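Local coordinates for protein galactose-1-phosphate uridylyltransferase (Bacillus cereus, PDB 4QVU) that is of unknown function but adopts a HIT-like fold, holds a zinc ion and may act as a uridylyltransferase on hexose 1-phosphates, at residues His73-Tyr77 against Ile186-Arg191; Ile90-Leu94 against Phe207-Leu211; Gly145-Gln149 against Lys245-Ala249. One frame throughout, in Å; residues are numbered along the deposited sequence.

Overall arrangement
Helix 179-195, packed against the antiparallel HIT-like sheet, links the three contacts. It supplies residues 186-191 of contact 1, and its I186 CD1 packs on F208 CZ of contact 2, 3.7 Å away. From the same helix, T189 CA of contact 1 meets L248 CD1 of contact 3 at 4.2 Å. Contacts 2 and 3 do not touch; their centres are about 24 Å apart, though both reach the sheet. The zinc ion, held by H153, C178 and E181, lies about 14 Å from the side chain of I186 and about 13 Å from that of I90, so contacts 1 and 2 lie outside the metal site.

Contact 1. Residues His73-Tyr77 against Ile186-Arg191; sequences HIATY and IQQTVR
I74 presses its CG2 branch against V190, joining the turn before helix 79-97 to helix 179-195 of the HIT-like fold. This is the tight half of the contact. I74 CG2 lies 3.8 Å from V190 CG1, and the two side chains cross at about a right angle, branched aliphatic groups offering methyls to one another in a buried spot. Both also rest on Y204 of strand 203-211, while I186 continues the apolar layer toward L206 and M82.

Above this floor the contact becomes polar. The extended Q187 chain, its CG swung opposite the backbone N (chi1 -169°), carries its amide in among the turn's carbonyls. Q187 NE2 gives a nearly straight bond to I74 O at 2.8 Å and a second, more bent one to Y77 O, also at 2.8 Å. Both acceptors lie in the amide plane, so its rotation is fixed and a neutral donor satisfies backbone oxygens of two buried residues.

Toward solvent, where T76 is exposed, the small A75 leaves its CB beside R191 CG. R191 grips A75 O side-on, NE at 2.8 Å and NH2 at 3.0 Å; the oxygen lies near the guanidinium plane, but NH2 sits well above the carbonyl plane, off the lone pairs. One guanidinium face lies against Q187 CD. R191 NH1 donates to Q188 OE1 at 2.8 Å, in the carbonyl plane of that amide.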
ATOM      1  N   HIS A  73      17.106  -1.747  31.090  1.00 93.02           N
ATOM      2  CA  HIS A  73      16.807  -1.397  29.698  1.00 88.68           C
ATOM      3  C   HIS A  73      16.211   0.051  29.660  1.00 89.37           C
ATOM      4  O   HIS A  73      16.120   0.680  30.722  1.00 91.10           O
ATOM      5  CB  HIS A  73      15.883  -2.441  29.038  1.00 88.41           C
ATOM      6  CG  HIS A  73      14.519  -2.567  29.642  1.00 92.54           C
ATOM      7  ND1 HIS A  73      14.317  -3.242  30.828  1.00 96.76           N
ATOM      8  CD2 HIS A  73      13.321  -2.171  29.155  1.00 92.94           C
ATOM      9  CE1 HIS A  73      13.015  -3.201  31.046  1.00 96.44           C
ATOM     10  NE2 HIS A  73      12.375  -2.574  30.063  1.00 94.53           N
ATOM     11  N   ILE A  74      15.858   0.589  28.451  1.00 80.51           N
ATOM     12  CA  ILE A  74      15.370   1.968  28.232  1.00 78.48           C
ATOM     13  C   ILE A  74      14.231   2.347  29.223  1.00 84.88           C
ATOM     14  O   ILE A  74      14.320   3.417  29.829  1.00 86.21           O
ATOM     15  CB  ILE A  74      14.921   2.203  26.762  1.00 78.24           C
ATOM     16  CG1 ILE A  74      16.155   2.230  25.831  1.00 77.06           C
ATOM     17  CG2 ILE A  74      14.102   3.492  26.605  1.00 77.51           C
ATOM     18  CD1 ILE A  74      15.891   2.411  24.348  1.00 75.58           C
ATOM     19  N   ALA A  75      13.204   1.492  29.402  1.00 81.93           N
ATOM     20  CA  ALA A  75      12.065   1.757  30.294  1.00 83.37           C
ATOM     21  C   ALA A  75      12.470   1.932  31.787  1.00 90.77           C
ATOM     22  O   ALA A  75      11.791   2.668  32.508  1.00 91.95           O
ATOM     23  CB  ALA A  75      11.053   0.634  30.186  1.00 83.94           C
ATOM     24  N   THR A  76      13.571   1.284  32.231  1.00 88.44           N
ATOM     25  CA  THR A  76      14.063   1.294  33.618  1.00 90.76           C
ATOM     26  C   THR A  76      15.065   2.453  33.884  1.00 94.86           C
ATOM     27  O   THR A  76      14.983   3.042  34.967  1.00 97.83           O
ATOM     28  CB  THR A  76      14.721  -0.069  33.920  1.00 98.78           C
ATOM     29  OG1 THR A  76      13.710  -1.070  33.860  1.00 98.28           O
ATOM     30  CG2 THR A  76      15.376  -0.143  35.290  1.00102.49           C
ATOM     31  N   TYR A  77      15.995   2.766  32.935  1.00 87.98           N
ATOM     32  CA  TYR A  77      17.070   3.777  33.078  1.00 87.67           C
ATOM     33  C   TYR A  77      16.631   5.116  33.690  1.00 93.68           C
ATOM     34  O   TYR A  77      15.531   5.599  33.407  1.00 92.99           O
ATOM     35  CB  TYR A  77      17.732   4.124  31.727  1.00 85.21           C
ATOM     36  CG  TYR A  77      18.359   2.974  30.971  1.00 84.08           C
ATOM     37  CD1 TYR A  77      18.986   1.928  31.646  1.00 86.98           C
ATOM     38  CD2 TYR A  77      18.437   2.988  29.583  1.00 81.94           C
ATOM     39  CE1 TYR A  77      19.571   0.871  30.955  1.00 85.88           C
ATOM     40  CE2 TYR A  77      19.022   1.938  28.879  1.00 81.22           C
ATOM     41  CZ  TYR A  77      19.591   0.883  29.571  1.00 88.11           C
ATOM     42  OH  TYR A  77      20.160  -0.162  28.891  1.00 87.40           O
ATOM     43  N   ILE A 186      11.789   9.071  23.494  1.00 71.00           N
ATOM     44  CA  ILE A 186      12.064   7.665  23.169  1.00 68.32           C
ATOM     45  C   ILE A 186      11.671   6.816  24.381  1.00 72.51           C
ATOM     46  O   ILE A 186      10.870   5.900  24.238  1.00 71.71           O
ATOM     47  CB  ILE A 186      13.535   7.414  22.737  1.00 70.36           C
ATOM     48  CG1 ILE A 186      13.869   8.134  21.416  1.00 68.82           C
ATOM     49  CG2 ILE A 186      13.815   5.905  22.623  1.00 70.55           C
ATOM     50  CD1 ILE A 186      15.360   8.193  21.097  1.00 69.61           C
ATOM     51  N   GLN A 187      12.172   7.177  25.580  1.00 70.64           N
ATOM     52  CA  GLN A 187      11.908   6.447  26.816  1.00 70.79           C
ATOM     53  C   GLN A 187      10.407   6.316  27.084  1.00 74.28           C
ATOM     54  O   GLN A 187       9.968   5.207  27.366  1.00 74.73           O
ATOM     55  CB  GLN A 187      12.599   7.097  28.012  1.00 73.85           C
ATOM     56  CG  GLN A 187      12.555   6.202  29.246  1.00 81.71           C
ATOM     57  CD  GLN A 187      13.293   6.762  30.424  1.00 91.31           C
ATOM     58  OE1 GLN A 187      13.137   7.931  30.797  1.00 86.27           O
ATOM     59  NE2 GLN A 187      14.046   5.902  31.085  1.00 79.93           N
ATOM     60  N   GLN A 188       9.621   7.402  26.953  1.00 70.81           N
ATOM     61  CA  GLN A 188       8.172   7.357  27.203  1.00 71.32           C
ATOM     62  C   GLN A 188       7.453   6.507  26.159  1.00 74.11           C
ATOM     63  O   GLN A 188       6.609   5.694  26.540  1.00 75.17           O
ATOM     64  CB  GLN A 188       7.548   8.765  27.251  1.00 73.65           C
ATOM     65  CG  GLN A 188       8.007   9.620  28.440  1.00 83.96           C
ATOM     66  CD  GLN A 188       7.855   8.909  29.770  1.00100.74           C
ATOM     67  OE1 GLN A 188       8.822   8.365  30.321  1.00 92.95           O
ATOM     68  NE2 GLN A 188       6.630   8.848  30.286  1.00 95.52           N
ATOM     69  N   THR A 189       7.810   6.648  24.867  1.00 68.27           N
ATOM     70  CA  THR A 189       7.188   5.869  23.802  1.00 66.44           C
ATOM     71  C   THR A 189       7.501   4.387  24.029  1.00 70.32           C
ATOM     72  O   THR A 189       6.591   3.578  23.907  1.00 71.29           O
ATOM     73  CB  THR A 189       7.621   6.353  22.403  1.00 72.63           C
ATOM     74  OG1 THR A 189       7.431   7.774  22.294  1.00 67.63           O
ATOM     75  CG2 THR A 189       6.858   5.647  21.281  1.00 68.78           C
ATOM     76  N   VAL A 190       8.745   4.041  24.412  1.00 66.72           N
ATOM     77  CA  VAL A 190       9.163   2.658  24.707  1.00 66.69           C
ATOM     78  C   VAL A 190       8.341   2.127  25.900  1.00 72.43           C
ATOM     79  O   VAL A 190       7.771   1.035  25.800  1.00 72.67           O
ATOM     80  CB  VAL A 190      10.698   2.560  24.958  1.00 70.57           C
ATOM     81  CG1 VAL A 190      11.083   1.291  25.726  1.00 71.33           C
ATOM     82  CG2 VAL A 190      11.470   2.657  23.646  1.00 68.40           C
ATOM     83  N   ARG A 191       8.244   2.919  26.992  1.00 70.23           N
ATOM     84  CA  ARG A 191       7.478   2.585  28.199  1.00 72.36           C
ATOM     85  C   ARG A 191       6.028   2.264  27.844  1.00 77.88           C
ATOM     86  O   ARG A 191       5.494   1.283  28.360  1.00 80.18           O
ATOM     87  CB  ARG A 191       7.536   3.715  29.236  1.00 71.04           C
ATOM     88  CG  ARG A 191       8.816   3.701  30.045  1.00 75.15           C
ATOM     89  CD  ARG A 191       8.991   4.943  30.890  1.00 82.46           C
ATOM     90  NE  ARG A 191      10.100   4.778  31.829  1.00 90.38           N
ATOM     91  CZ  ARG A 191      10.667   5.766  32.514  1.00100.95           C
ATOM     92  NH1 ARG A 191      10.267   7.019  32.339  1.00 84.39           N
ATOM     93  NH2 ARG A 191      11.662   5.514  33.352  1.00 87.55           N
TER

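Contact 2. Residues Ile90-Leu94 against Phe207-Leu211; sequences IKHWL and FFYYL
W93 pushes its six-membered ring into the hollow formed by F208, Y209 and Y210, spanning the gap between helix 79-97 and strand 203-211. The short segment axes are 10.9 Å apart, a separation that a large indole can bridge. A chi1 of 160° turns the ring toward the sheet, its CH2 corner leading. That corner comes to 3.6 Å from Y209 C, at the ring's edge, while F208 CB sits over one face in a CH-pi contact, 4.0 Å from the centroid of the six-membered ring. L94 CD2 lies over the rim of the opposite face, and is 4.3 Å from Y210 CD1. The F208 ring turns an edge to the W93 face, with planes at 60°. A smaller bump, I90 CD1, fits against the F208 ring, nearest CD2 at 3.5 Å.

Two polar groups find partners outside: W93 NE1 donates to V105 O, and F208 O bonds Y232 OH of the second subunit. No hydrogen bond passes between helix and strand here; the contact therefore rests on dispersion, aromatic edge-to-face attraction and burial of apolar surface, strongest round W93 and F208.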
ATOM      1  N   ILE A  90      24.233   8.900  19.448  1.00 74.51           N
ATOM      2  CA  ILE A  90      24.079   9.883  18.372  1.00 73.76           C
ATOM      3  C   ILE A  90      25.454  10.465  17.984  1.00 79.98           C
ATOM      4  O   ILE A  90      25.745  10.539  16.790  1.00 80.64           O
ATOM      5  CB  ILE A  90      23.082  11.013  18.788  1.00 76.89           C
ATOM      6  CG1 ILE A  90      21.641  10.491  19.047  1.00 75.11           C
ATOM      7  CG2 ILE A  90      23.093  12.225  17.821  1.00 77.63           C
ATOM      8  CD1 ILE A  90      20.862  10.140  17.908  1.00 79.81           C
ATOM      9  N   LYS A  91      26.288  10.874  18.983  1.00 77.42           N
ATOM     10  CA  LYS A  91      27.624  11.461  18.771  1.00 78.04           C
ATOM     11  C   LYS A  91      28.523  10.522  17.955  1.00 79.73           C
ATOM     12  O   LYS A  91      29.111  10.963  16.972  1.00 79.97           O
ATOM     13  CB  LYS A  91      28.314  11.804  20.117  1.00 82.32           C
ATOM     14  CG  LYS A  91      29.698  12.467  19.972  1.00 93.63           C
ATOM     15  CD  LYS A  91      30.377  12.902  21.287  1.00103.76           C
ATOM     16  CE  LYS A  91      31.189  11.848  22.013  1.00111.05           C
ATOM     17  NZ  LYS A  91      30.347  10.884  22.771  1.00117.63           N
ATOM     18  N   HIS A  92      28.606   9.240  18.340  1.00 74.69           N
ATOM     19  CA  HIS A  92      29.476   8.288  17.656  1.00 74.69           C
ATOM     20  C   HIS A  92      28.908   7.881  16.297  1.00 78.06           C
ATOM     21  O   HIS A  92      29.694   7.621  15.388  1.00 78.88           O
ATOM     22  CB  HIS A  92      29.740   7.064  18.531  1.00 75.47           C
ATOM     23  CG  HIS A  92      30.589   7.424  19.714  1.00 80.95           C
ATOM     24  ND1 HIS A  92      31.912   7.816  19.558  1.00 84.39           N
ATOM     25  CD2 HIS A  92      30.263   7.510  21.024  1.00 83.20           C
ATOM     26  CE1 HIS A  92      32.343   8.110  20.772  1.00 85.27           C
ATOM     27  NE2 HIS A  92      31.392   7.928  21.686  1.00 85.02           N
ATOM     28  N   TRP A  93      27.573   7.888  16.137  1.00 73.04           N
ATOM     29  CA  TRP A  93      26.902   7.594  14.875  1.00 71.85           C
ATOM     30  C   TRP A  93      27.207   8.687  13.841  1.00 75.98           C
ATOM     31  O   TRP A  93      27.607   8.379  12.714  1.00 76.33           O
ATOM     32  CB  TRP A  93      25.381   7.468  15.110  1.00 69.29           C
ATOM     33  CG  TRP A  93      24.488   7.631  13.907  1.00 69.55           C
ATOM     34  CD1 TRP A  93      24.533   6.916  12.744  1.00 71.78           C
ATOM     35  CD2 TRP A  93      23.282   8.413  13.846  1.00 69.07           C
ATOM     36  NE1 TRP A  93      23.502   7.295  11.914  1.00 70.07           N
ATOM     37  CE2 TRP A  93      22.695   8.180  12.579  1.00 71.68           C
ATOM     38  CE3 TRP A  93      22.645   9.303  14.735  1.00 70.50           C
ATOM     39  CZ2 TRP A  93      21.512   8.814  12.173  1.00 70.38           C
ATOM     40  CZ3 TRP A  93      21.475   9.929  14.330  1.00 71.28           C
ATOM     41  CH2 TRP A  93      20.918   9.679  13.065  1.00 70.99           C
ATOM     42  N   LEU A  94      27.032   9.951  14.235  1.00 71.89           N
ATOM     43  CA  LEU A  94      27.195  11.080  13.340  1.00 72.71           C
ATOM     44  C   LEU A  94      28.666  11.320  13.009  1.00 79.75           C
ATOM     45  O   LEU A  94      28.952  11.656  11.861  1.00 80.27           O
ATOM     46  CB  LEU A  94      26.545  12.352  13.923  1.00 72.83           C
ATOM     47  CG  LEU A  94      25.005  12.310  14.062  1.00 74.75           C
ATOM     48  CD1 LEU A  94      24.477  13.572  14.631  1.00 75.75           C
ATOM     49  CD2 LEU A  94      24.311  12.036  12.734  1.00 75.27           C
ATOM     50  N   PHE A 207      15.043   3.009  15.225  1.00 56.69           N
ATOM     51  CA  PHE A 207      15.778   3.312  13.996  1.00 56.46           C
ATOM     52  C   PHE A 207      16.063   4.782  13.961  1.00 63.55           C
ATOM     53  O   PHE A 207      15.150   5.582  14.167  1.00 64.51           O
ATOM     54  CB  PHE A 207      15.044   2.874  12.726  1.00 56.75           C
ATOM     55  CG  PHE A 207      14.699   1.412  12.685  1.00 57.32           C
ATOM     56  CD1 PHE A 207      15.681   0.456  12.455  1.00 59.85           C
ATOM     57  CD2 PHE A 207      13.390   0.988  12.868  1.00 57.86           C
ATOM     58  CE1 PHE A 207      15.368  -0.895  12.438  1.00 59.91           C
ATOM     59  CE2 PHE A 207      13.074  -0.363  12.833  1.00 60.12           C
ATOM     60  CZ  PHE A 207      14.066  -1.296  12.620  1.00 58.39           C
ATOM     61  N   PHE A 208      17.324   5.146  13.729  1.00 60.82           N
ATOM     62  CA  PHE A 208      17.704   6.545  13.666  1.00 61.14           C
ATOM     63  C   PHE A 208      18.016   6.920  12.240  1.00 65.68           C
ATOM     64  O   PHE A 208      18.524   6.102  11.470  1.00 64.45           O
ATOM     65  CB  PHE A 208      18.887   6.841  14.587  1.00 63.72           C
ATOM     66  CG  PHE A 208      18.539   6.823  16.057  1.00 64.91           C
ATOM     67  CD1 PHE A 208      18.503   5.622  16.769  1.00 66.19           C
ATOM     68  CD2 PHE A 208      18.289   8.008  16.742  1.00 66.86           C
ATOM     69  CE1 PHE A 208      18.200   5.610  18.134  1.00 67.38           C
ATOM     70  CE2 PHE A 208      17.989   7.994  18.114  1.00 69.87           C
ATOM     71  CZ  PHE A 208      17.953   6.794  18.801  1.00 67.35           C
ATOM     72  N   TYR A 209      17.665   8.165  11.885  1.00 64.10           N
ATOM     73  CA  TYR A 209      17.862   8.746  10.554  1.00 64.11           C
ATOM     74  C   TYR A 209      18.325  10.194  10.658  1.00 69.08           C
ATOM     75  O   TYR A 209      17.881  10.927  11.551  1.00 67.27           O
ATOM     76  CB  TYR A 209      16.555   8.694   9.714  1.00 63.58           C
ATOM     77  CG  TYR A 209      15.769   7.397   9.796  1.00 62.33           C
ATOM     78  CD1 TYR A 209      14.938   7.127  10.881  1.00 63.09           C
ATOM     79  CD2 TYR A 209      15.778   6.484   8.740  1.00 61.52           C
ATOM     80  CE1 TYR A 209      14.217   5.941  10.965  1.00 61.44           C
ATOM     81  CE2 TYR A 209      15.021   5.313   8.792  1.00 60.48           C
ATOM     82  CZ  TYR A 209      14.260   5.036   9.917  1.00 64.95           C
ATOM     83  OH  TYR A 209      13.508   3.893   9.994  1.00 62.05           O
ATOM     84  N   TYR A 210      19.225  10.593   9.749  1.00 67.50           N
ATOM     85  CA  TYR A 210      19.666  11.971   9.592  1.00 69.69           C
ATOM     86  C   TYR A 210      19.185  12.363   8.205  1.00 75.88           C
ATOM     87  O   TYR A 210      19.792  11.980   7.202  1.00 74.81           O
ATOM     88  CB  TYR A 210      21.181  12.179   9.831  1.00 72.82           C
ATOM     89  CG  TYR A 210      21.581  13.636   9.721  1.00 78.07           C
ATOM     90  CD1 TYR A 210      21.418  14.508  10.796  1.00 81.36           C
ATOM     91  CD2 TYR A 210      22.057  14.162   8.521  1.00 80.35           C
ATOM     92  CE1 TYR A 210      21.741  15.860  10.686  1.00 84.77           C
ATOM     93  CE2 TYR A 210      22.372  15.513   8.397  1.00 83.46           C
ATOM     94  CZ  TYR A 210      22.214  16.357   9.483  1.00 93.60           C
ATOM     95  OH  TYR A 210      22.520  17.688   9.369  1.00100.62           O
ATOM     96  N   LEU A 211      17.999  13.000   8.159  1.00 75.11           N
ATOM     97  CA  LEU A 211      17.282  13.367   6.938  1.00 76.33           C
ATOM     98  C   LEU A 211      16.856  14.825   6.979  1.00 83.11           C
ATOM     99  O   LEU A 211      16.364  15.271   8.011  1.00 83.27           O
ATOM    100  CB  LEU A 211      16.043  12.446   6.812  1.00 75.03           C
ATOM    101  CG  LEU A 211      15.121  12.626   5.586  1.00 81.15           C
ATOM    102  CD1 LEU A 211      15.812  12.203   4.284  1.00 82.46           C
ATOM    103  CD2 LEU A 211      13.854  11.821   5.742  1.00 82.00           C
TER

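Contact 3. Residues Gly145-Gln149 against Lys245-Ala249; sequences GVIVQ and KIQLA
V148 sets its CG1 methyl against helix 241-249, where L248 and A249 receive it. L248 CG is 3.9 Å away from V148 CG1, and L248 CD2 touches both methyls of the valine. Of the two, CG1 alone also meets the helix backbone, 3.8 Å from A249 N, an approach that the small side chain of A249 leaves open. CG1 gets there because chi1 of V148, at -177°, points it away from the residue's own backbone N.

Beside this apolar cluster K245 lies fully extended across the strand, using its chain as a hydrocarbon rod. Its CD packs on V146 CG1 at 3.8 Å, the two side chains crossing at about a right angle, and its CE passes 3.6 Å from I147 O. A long lysine suits this place: methylene groups fill the contact while the ammonium reaches beyond it to E242 of the same helix, with which NZ forms a salt bridge.

Further out, strand 154-159 supports both partners, for L248 rests on L156 and K245 on I158. L248 also leans on Y192 of helix 179-195. V146 and K245 pack on V146 and K245 of the third subunit, respectively, so the contact borders a subunit interface.

V148 and Q149 both pair with L156 where the chain turns a corner, consistent with the valine methyls reaching the helix. This is a classic beta bulge, set in the outermost strand, within this chain, of the antiparallel HIT-like sheet.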
ATOM      1  N   GLY A 145       2.835  12.171   9.760  1.00 66.97           N
ATOM      2  CA  GLY A 145       1.700  11.479  10.358  1.00 66.93           C
ATOM      3  C   GLY A 145       0.792  12.280  11.272  1.00 73.50           C
ATOM      4  O   GLY A 145       0.668  13.508  11.154  1.00 73.78           O
ATOM      5  N   VAL A 146       0.106  11.538  12.155  1.00 70.26           N
ATOM      6  CA  VAL A 146      -0.826  12.045  13.161  1.00 71.41           C
ATOM      7  C   VAL A 146      -0.012  12.461  14.370  1.00 74.39           C
ATOM      8  O   VAL A 146       0.605  11.611  15.016  1.00 73.80           O
ATOM      9  CB  VAL A 146      -1.897  10.974  13.509  1.00 74.99           C
ATOM     10  CG1 VAL A 146      -2.916  11.498  14.511  1.00 76.26           C
ATOM     11  CG2 VAL A 146      -2.589  10.464  12.254  1.00 74.05           C
ATOM     12  N   ILE A 147      -0.013  13.759  14.666  1.00 70.65           N
ATOM     13  CA  ILE A 147       0.716  14.380  15.772  1.00 71.31           C
ATOM     14  C   ILE A 147       0.123  13.948  17.142  1.00 75.94           C
ATOM     15  O   ILE A 147      -1.082  14.077  17.379  1.00 76.55           O
ATOM     16  CB  ILE A 147       0.671  15.922  15.584  1.00 76.28           C
ATOM     17  CG1 ILE A 147       1.481  16.326  14.324  1.00 75.65           C
ATOM     18  CG2 ILE A 147       1.169  16.666  16.840  1.00 78.97           C
ATOM     19  CD1 ILE A 147       1.170  17.683  13.763  1.00 83.16           C
ATOM     20  N   VAL A 148       1.004  13.438  18.029  1.00 71.97           N
ATOM     21  CA  VAL A 148       0.699  13.018  19.407  1.00 72.60           C
ATOM     22  C   VAL A 148       1.089  14.181  20.336  1.00 79.25           C
ATOM     23  O   VAL A 148       0.307  14.600  21.188  1.00 80.59           O
ATOM     24  CB  VAL A 148       1.416  11.685  19.778  1.00 74.19           C
ATOM     25  CG1 VAL A 148       1.044  11.225  21.183  1.00 75.27           C
ATOM     26  CG2 VAL A 148       1.107  10.590  18.763  1.00 71.36           C
ATOM     27  N   GLN A 149       2.313  14.704  20.126  1.00 75.90           N
ATOM     28  CA  GLN A 149       2.948  15.834  20.810  1.00 77.26           C
ATOM     29  C   GLN A 149       3.749  16.636  19.802  1.00 80.75           C
ATOM     30  O   GLN A 149       4.379  16.032  18.931  1.00 78.83           O
ATOM     31  CB  GLN A 149       3.859  15.347  21.955  1.00 78.53           C
ATOM     32  CG  GLN A 149       3.136  14.726  23.140  1.00 92.44           C
ATOM     33  CD  GLN A 149       2.600  15.758  24.094  1.00111.97           C
ATOM     34  OE1 GLN A 149       3.348  16.361  24.877  1.00108.20           O
ATOM     35  NE2 GLN A 149       1.285  15.929  24.102  1.00103.14           N
ATOM     36  N   LYS A 245      -3.111   7.319  19.414  1.00 74.45           N
ATOM     37  CA  LYS A 245      -2.804   8.731  19.645  1.00 75.49           C
ATOM     38  C   LYS A 245      -3.244   9.163  21.047  1.00 84.00           C
ATOM     39  O   LYS A 245      -2.446   9.770  21.760  1.00 85.22           O
ATOM     40  CB  LYS A 245      -3.489   9.595  18.577  1.00 76.86           C
ATOM     41  CG  LYS A 245      -3.361  11.100  18.785  1.00 82.04           C
ATOM     42  CD  LYS A 245      -4.427  11.793  17.986  1.00 88.80           C
ATOM     43  CE  LYS A 245      -4.511  13.258  18.266  1.00 99.49           C
ATOM     44  NZ  LYS A 245      -5.674  13.866  17.579  1.00111.30           N
ATOM     45  N   ILE A 246      -4.500   8.839  21.436  1.00 82.69           N
ATOM     46  CA  ILE A 246      -5.088   9.192  22.734  1.00 85.30           C
ATOM     47  C   ILE A 246      -4.328   8.489  23.870  1.00 90.47           C
ATOM     48  O   ILE A 246      -3.943   9.165  24.825  1.00 91.97           O
ATOM     49  CB  ILE A 246      -6.619   8.860  22.790  1.00 89.55           C
ATOM     50  CG1 ILE A 246      -7.443   9.835  21.910  1.00 90.21           C
ATOM     51  CG2 ILE A 246      -7.155   8.886  24.227  1.00 93.67           C
ATOM     52  CD1 ILE A 246      -8.951   9.378  21.593  1.00 94.51           C
ATOM     53  N   GLN A 247      -4.123   7.153  23.783  1.00 86.28           N
ATOM     54  CA  GLN A 247      -3.504   6.440  24.897  1.00 87.36           C
ATOM     55  C   GLN A 247      -1.989   6.713  24.986  1.00 90.78           C
ATOM     56  O   GLN A 247      -1.478   6.707  26.110  1.00 92.49           O
ATOM     57  CB  GLN A 247      -3.784   4.931  24.902  1.00 88.16           C
ATOM     58  CG  GLN A 247      -3.513   4.147  23.648  1.00104.80           C
ATOM     59  CD  GLN A 247      -3.847   2.691  23.879  1.00128.27           C
ATOM     60  OE1 GLN A 247      -2.965   1.824  23.901  1.00124.62           O
ATOM     61  NE2 GLN A 247      -5.119   2.392  24.121  1.00121.55           N
ATOM     62  N   LEU A 248      -1.297   7.038  23.872  1.00 84.45           N
ATOM     63  CA  LEU A 248       0.124   7.407  23.959  1.00 83.05           C
ATOM     64  C   LEU A 248       0.262   8.825  24.550  1.00 87.85           C
ATOM     65  O   LEU A 248       1.204   9.067  25.302  1.00 88.52           O
ATOM     66  CB  LEU A 248       0.852   7.306  22.599  1.00 80.32           C
ATOM     67  CG  LEU A 248       2.307   7.833  22.517  1.00 83.63           C
ATOM     68  CD1 LEU A 248       3.240   7.110  23.475  1.00 83.90           C
ATOM     69  CD2 LEU A 248       2.831   7.739  21.124  1.00 82.78           C
ATOM     70  N   ALA A 249      -0.690   9.741  24.243  1.00 84.46           N
ATOM     71  CA  ALA A 249      -0.684  11.124  24.741  1.00 85.99           C
ATOM     72  C   ALA A 249      -0.788  11.182  26.282  1.00 93.07           C
ATOM     73  O   ALA A 249      -0.308  12.138  26.889  1.00 94.72           O
ATOM     74  CB  ALA A 249      -1.824  11.905  24.116  1.00 87.22           C
TER